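Local coordinates for protein TRAP-T family transporter, DctP (Periplasmic binding) subunit (Sulfitobacter sp. NAS-14.1, PDB 4PF8) that binds beta-D-galacturonate and, as the periplasmic solute-binding subunit of a TRAP transporter, probably delivers it to the membrane components for uptake, at residues N100-P105 / L230-C235; V86-P91 / R167-D172. One frame throughout, in Å; residues are numbered along the deposited sequence.

Contact 1 of 2, residues N100-P105 / L230-C235; sequences NVVSLP and LIIPEC. With GTR (beta-D-galactopyranuronic acid), chain D.
Val-102 and Pro-233 meet side chain to side chain at an oblique crossing: the CB of Val-102 lies 3.8 Å from the CD of Pro-233, and its CG2 comes almost as near to the same ring carbon. CG2 is set between the backbone N and the carbonyl carbon of Val-102 (chi1 -56° for CG1), which brings it to the proline ring. One residue on, Ser-103 offers its OG to the end of Ile-232, with 3.9 Å between OG and CD1. Leu-230 works differently. Its CB points along the flank of the contact, yet its end comes nearer, and CD2 sits 3.2 Å from the carbonyl O of Ser-103, a close meeting of a methyl with a buried oxygen that has no hydrogen-bond partner in the model. The same CD2 also packs against the O of Leu-104 and the CA of Pro-105, so one branch of Leu-230 touches three residues in turn.

The two segments run nearly opposite ways, and no direct hydrogen bond joins them. A water bridges the backbones instead: it donates to the O of Val-102 and of Leu-104, although more acceptors surround it than it has protons, and it accepts from the N of Ile-231 at 3.0 Å. In this family 7 solute-binding fold, 230-235 carries the chain from strand 223-230 of one sheet into strand 234-239 of the other, a crossing between the two lobes. Phe-174 of helix 172-179 packs on Ser-103, Leu-230 and Ile-232. Beyond Pro-233 the segment turns to the sugar. The side chain of Glu-234, extended beyond CG, directs a carboxylate oxygen, OE2, at the galacturonate, and takes a very short hydrogen bond from its O2, 2.5 Å from O2 to OE2.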
# COMPACT_ATOMS: atom_id res chain seq x y z
N ASN A 100 9.36 -5.98 -4.46
CA ASN A 100 9.70 -6.15 -3.04
C ASN A 100 10.52 -5.01 -2.50
O ASN A 100 10.47 -4.72 -1.32
CB ASN A 100 10.42 -7.48 -2.78
CG ASN A 100 9.48 -8.65 -2.81
OD1 ASN A 100 8.56 -8.72 -2.01
ND2 ASN A 100 9.70 -9.57 -3.73
N VAL A 101 11.29 -4.35 -3.36
CA VAL A 101 12.20 -3.30 -2.91
C VAL A 101 11.50 -2.15 -2.18
O VAL A 101 12.10 -1.52 -1.31
CB VAL A 101 13.04 -2.73 -4.08
CG1 VAL A 101 13.86 -3.84 -4.72
CG2 VAL A 101 12.14 -2.03 -5.11
N VAL A 102 10.25 -1.85 -2.51
CA VAL A 102 9.54 -0.75 -1.85
C VAL A 102 8.93 -1.17 -0.51
O VAL A 102 8.48 -0.33 0.26
CB VAL A 102 8.42 -0.13 -2.72
CG1 VAL A 102 8.99 0.33 -4.03
CG2 VAL A 102 7.25 -1.12 -2.91
N SER A 103 8.95 -2.46 -0.23
CA SER A 103 8.47 -2.99 1.05
C SER A 103 9.58 -3.18 2.08
O SER A 103 9.35 -3.73 3.16
CB SER A 103 7.75 -4.31 0.83
OG SER A 103 6.51 -4.06 0.22
N LEU A 104 10.78 -2.72 1.76
CA LEU A 104 11.86 -2.77 2.72
C LEU A 104 11.68 -1.64 3.73
O LEU A 104 11.35 -0.54 3.35
CB LEU A 104 13.20 -2.65 1.99
CG LEU A 104 13.59 -3.91 1.20
CD1 LEU A 104 14.74 -3.60 0.27
CD2 LEU A 104 13.98 -5.05 2.14
N PRO A 105 11.89 -1.93 5.02
CA PRO A 105 11.62 -0.89 6.02
C PRO A 105 12.60 0.27 5.87
O PRO A 105 13.79 0.07 5.65
CB PRO A 105 11.83 -1.61 7.36
CG PRO A 105 12.42 -2.93 7.05
CD PRO A 105 12.19 -3.24 5.58
N LEU A 230 7.40 1.94 7.17
CA LEU A 230 7.24 1.52 5.78
C LEU A 230 6.52 2.66 5.06
O LEU A 230 5.63 3.30 5.63
CB LEU A 230 6.38 0.26 5.64
CG LEU A 230 7.04 -1.07 6.02
CD1 LEU A 230 5.95 -2.11 6.25
CD2 LEU A 230 7.99 -1.47 4.91
N ILE A 231 6.93 2.88 3.82
CA ILE A 231 6.25 3.81 2.92
C ILE A 231 6.06 3.00 1.65
O ILE A 231 7.03 2.73 0.92
CB ILE A 231 7.09 5.05 2.64
CG1 ILE A 231 7.21 5.92 3.91
CG2 ILE A 231 6.52 5.85 1.48
CD1 ILE A 231 8.29 6.99 3.82
N ILE A 232 4.82 2.60 1.40
CA ILE A 232 4.53 1.64 0.35
C ILE A 232 3.63 2.29 -0.69
O ILE A 232 2.48 2.56 -0.42
CB ILE A 232 3.92 0.33 0.89
CG1 ILE A 232 4.87 -0.28 1.93
CG2 ILE A 232 3.68 -0.66 -0.22
CD1 ILE A 232 4.45 -1.58 2.41
N PRO A 233 4.19 2.57 -1.87
CA PRO A 233 3.35 3.18 -2.92
C PRO A 233 2.27 2.25 -3.38
O PRO A 233 2.40 1.04 -3.20
CB PRO A 233 4.33 3.41 -4.07
CG PRO A 233 5.70 3.23 -3.48
CD PRO A 233 5.54 2.29 -2.35
N GLU A 234 1.22 2.81 -3.97
CA GLU A 234 0.16 2.01 -4.55
C GLU A 234 0.11 2.34 -6.02
O GLU A 234 0.55 3.41 -6.44
CB GLU A 234 -1.17 2.31 -3.87
CG GLU A 234 -0.96 2.23 -2.38
CD GLU A 234 -2.20 2.00 -1.59
OE1 GLU A 234 -3.28 2.46 -2.00
OE2 GLU A 234 -2.08 1.34 -0.52
N CYS A 235 -0.38 1.41 -6.81
CA CYS A 235 -0.37 1.56 -8.23
C CYS A 235 -1.77 1.46 -8.79
O CYS A 235 -2.46 0.45 -8.56
CB CYS A 235 0.54 0.51 -8.82
SG CYS A 235 0.70 0.60 -10.58
C1 GTR D . -3.42 -0.10 3.22
C2 GTR D . -3.36 -0.22 1.73
C3 GTR D . -4.25 -1.38 1.33
C4 GTR D . -3.79 -2.68 1.99
C5 GTR D . -3.80 -2.42 3.49
C6 GTR D . -3.26 -3.64 4.24
O1 GTR D . -2.53 0.97 3.68
O2 GTR D . -3.87 1.01 1.16
O3 GTR D . -4.09 -1.55 -0.09
O4 GTR D . -2.46 -2.96 1.54
O5 GTR D . -3.00 -1.27 3.83
O6A GTR D . -2.64 -3.38 5.30
O6B GTR D . -3.59 -4.78 3.85
O HOH W 1 9.06 1.05 2.70

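Contact 2 of 2, residues V86-P91 / R167-D172; sequences VFSLGP and RVMNND. With GTR (beta-D-galactopyranuronic acid), chain D.
Met-169, a selenomethionine in the crystal, lays its selenium against the ring of Pro-91, 3.8 Å from SE to CD, in the wall of the galacturonate pocket of this two-lobed solute-binding fold. The proline belongs to the short helix 89-92 that follows strand 84-88, and Ser-88 is its N-cap: OG, anti to the backbone N of its own residue (chi1 174°), accepts from the N of Gly-90. This is the tight side. SE also comes within 3.3 Å of O4 of the sugar, while the CB of Ser-88 closes on that hydroxyl from the other segment at 3.4 Å.

Arg-167 grips the neighbouring carboxylate of the sugar. Its guanidinium meets the carboxylate edge on, with C6 in its plane, and two nearly straight bonds run side by side, NH1 to O6A at 2.8 Å and NH2 to O6B at 2.9 Å, so the two groups fix each other's rotation. The N of Met-169 lies over the centre of one guanidinium face, and NE is held by the O of Met-188, which steadies the plane. A leucine in place of Arg-167 would probably leave the sugar carboxylate without this paired partner and its charge less well balanced.

Toward Asn-170, the partly exposed centre of an inverse gamma turn, the packing gives way to water. Two waters span the gap there; one donates to the O of Pro-91 and the O of Asn-170, and the other reaches the same pair, its bond to Pro-91 weak. Beside them Asn-171 crosses directly: its ND2 donates to the O of Gly-90 at 2.9 Å with an N-H...O angle of 162°, the oxygen lying close to the amide plane and the nitrogen in the carbonyl plane.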
# COMPACT_ATOMS: atom_id res chain seq x y z
N VAL A 86 -6.51 -0.31 -7.88
CA VAL A 86 -5.40 0.30 -7.17
C VAL A 86 -4.93 -0.73 -6.16
O VAL A 86 -5.71 -1.17 -5.30
CB VAL A 86 -5.76 1.60 -6.47
CG1 VAL A 86 -4.63 2.06 -5.56
CG2 VAL A 86 -6.09 2.68 -7.50
N PHE A 87 -3.67 -1.10 -6.29
CA PHE A 87 -3.05 -2.11 -5.45
C PHE A 87 -1.86 -1.54 -4.69
O PHE A 87 -1.01 -0.87 -5.28
CB PHE A 87 -2.51 -3.28 -6.29
CG PHE A 87 -3.52 -3.99 -7.13
CD1 PHE A 87 -4.65 -4.55 -6.59
CD2 PHE A 87 -3.28 -4.18 -8.48
CE1 PHE A 87 -5.56 -5.21 -7.37
CE2 PHE A 87 -4.20 -4.88 -9.27
CZ PHE A 87 -5.34 -5.37 -8.70
N SER A 88 -1.77 -1.88 -3.42
CA SER A 88 -0.54 -1.63 -2.70
C SER A 88 0.54 -2.48 -3.34
O SER A 88 0.30 -3.65 -3.68
CB SER A 88 -0.72 -2.05 -1.25
OG SER A 88 0.48 -1.96 -0.50
N LEU A 89 1.74 -1.92 -3.47
CA LEU A 89 2.85 -2.73 -3.93
C LEU A 89 3.30 -3.77 -2.87
O LEU A 89 4.07 -4.68 -3.18
CB LEU A 89 3.99 -1.83 -4.36
CG LEU A 89 3.90 -1.37 -5.80
CD1 LEU A 89 2.65 -0.59 -6.07
CD2 LEU A 89 5.14 -0.54 -6.18
N GLY A 90 2.79 -3.67 -1.65
CA GLY A 90 3.18 -4.59 -0.60
C GLY A 90 2.91 -6.05 -0.99
O GLY A 90 3.81 -6.88 -1.05
N PRO A 91 1.64 -6.38 -1.26
CA PRO A 91 1.30 -7.76 -1.63
C PRO A 91 1.72 -8.13 -3.06
O PRO A 91 1.66 -9.29 -3.45
CB PRO A 91 -0.23 -7.79 -1.50
CG PRO A 91 -0.59 -6.58 -0.67
CD PRO A 91 0.46 -5.55 -0.99
N ARG A 167 -0.50 -8.50 13.16
CA ARG A 167 -0.92 -8.86 11.80
C ARG A 167 -0.04 -8.11 10.81
O ARG A 167 0.28 -6.94 11.02
CB ARG A 167 -2.37 -8.49 11.56
CG ARG A 167 -2.82 -8.67 10.13
CD ARG A 167 -2.64 -7.39 9.32
NE ARG A 167 -3.08 -7.57 7.94
CZ ARG A 167 -3.08 -6.61 7.02
NH1 ARG A 167 -2.67 -5.38 7.31
NH2 ARG A 167 -3.50 -6.88 5.81
N VAL A 168 0.33 -8.79 9.73
CA VAL A 168 1.01 -8.17 8.62
C VAL A 168 0.28 -8.51 7.31
O VAL A 168 -0.55 -9.41 7.27
CB VAL A 168 2.47 -8.64 8.53
CG1 VAL A 168 3.23 -8.15 9.75
CG2 VAL A 168 2.58 -10.15 8.38
N MSE A 169 0.60 -7.75 6.27
CA MSE A 169 0.16 -8.06 4.91
C MSE A 169 0.84 -9.31 4.39
O MSE A 169 1.80 -9.82 4.98
CB MSE A 169 0.53 -6.92 3.96
CG MSE A 169 -0.23 -5.69 4.12
SE MSE A 169 0.19 -4.49 2.65
CE MSE A 169 1.76 -3.58 3.32
N ASN A 170 0.37 -9.78 3.24
CA ASN A 170 0.92 -10.98 2.61
C ASN A 170 2.20 -10.71 1.82
O ASN A 170 2.21 -10.69 0.58
CB ASN A 170 -0.16 -11.60 1.71
CG ASN A 170 -1.39 -12.00 2.50
OD1 ASN A 170 -2.42 -11.33 2.46
ND2 ASN A 170 -1.28 -13.09 3.24
N ASN A 171 3.29 -10.50 2.54
CA ASN A 171 4.63 -10.46 1.97
C ASN A 171 5.56 -10.97 3.05
O ASN A 171 5.54 -10.48 4.17
CB ASN A 171 4.99 -9.02 1.55
CG ASN A 171 6.29 -8.93 0.78
OD1 ASN A 171 7.24 -9.66 1.06
ND2 ASN A 171 6.33 -8.04 -0.21
N ASP A 172 6.39 -11.97 2.73
CA ASP A 172 7.33 -12.56 3.69
C ASP A 172 8.28 -11.55 4.33
O ASP A 172 8.76 -11.77 5.44
CB ASP A 172 8.16 -13.65 3.01
CG ASP A 172 7.31 -14.77 2.46
OD1 ASP A 172 6.29 -15.08 3.11
OD2 ASP A 172 7.65 -15.32 1.39
C1 GTR D . -3.42 -0.10 3.22
C2 GTR D . -3.36 -0.22 1.73
C3 GTR D . -4.25 -1.38 1.33
C4 GTR D . -3.79 -2.68 1.99
C5 GTR D . -3.80 -2.42 3.49
C6 GTR D . -3.26 -3.64 4.24
O1 GTR D . -2.53 0.97 3.68
O2 GTR D . -3.87 1.01 1.16
O3 GTR D . -4.09 -1.55 -0.09
O4 GTR D . -2.46 -2.96 1.54
O5 GTR D . -3.00 -1.27 3.83
O6A GTR D . -2.64 -3.38 5.30
O6B GTR D . -3.59 -4.78 3.85
O HOH W 2 0.81 -11.45 -1.67
O HOH W 3 4.08 -10.18 -1.59

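Overall arrangement
Contacts 1 and 2 lie next to the galacturonate, their centres about 9 Å apart, and their segments alternate along the chain. Strands 84-88 and 234-239 are antiparallel neighbours in one sheet, and the N of Cys-235 probably bonds to the O of Phe-87 at 2.8 Å. A second link is the probable bond from Asn-171 ND2 to Asn-100 OD1 at 2.9 Å, so this ND2, which also donates to Gly-90 O, ties segment 100-105 to contact 2. Between them Ile-232 fits its CG2 against the OG of Ser-88, 3.5 Å away. Each contact supplies a sugar-binding residue, Glu-234 and Arg-167 respectively, and Asn-207, Arg-146, His-32 and Gln-70 add further hydrogen bonds.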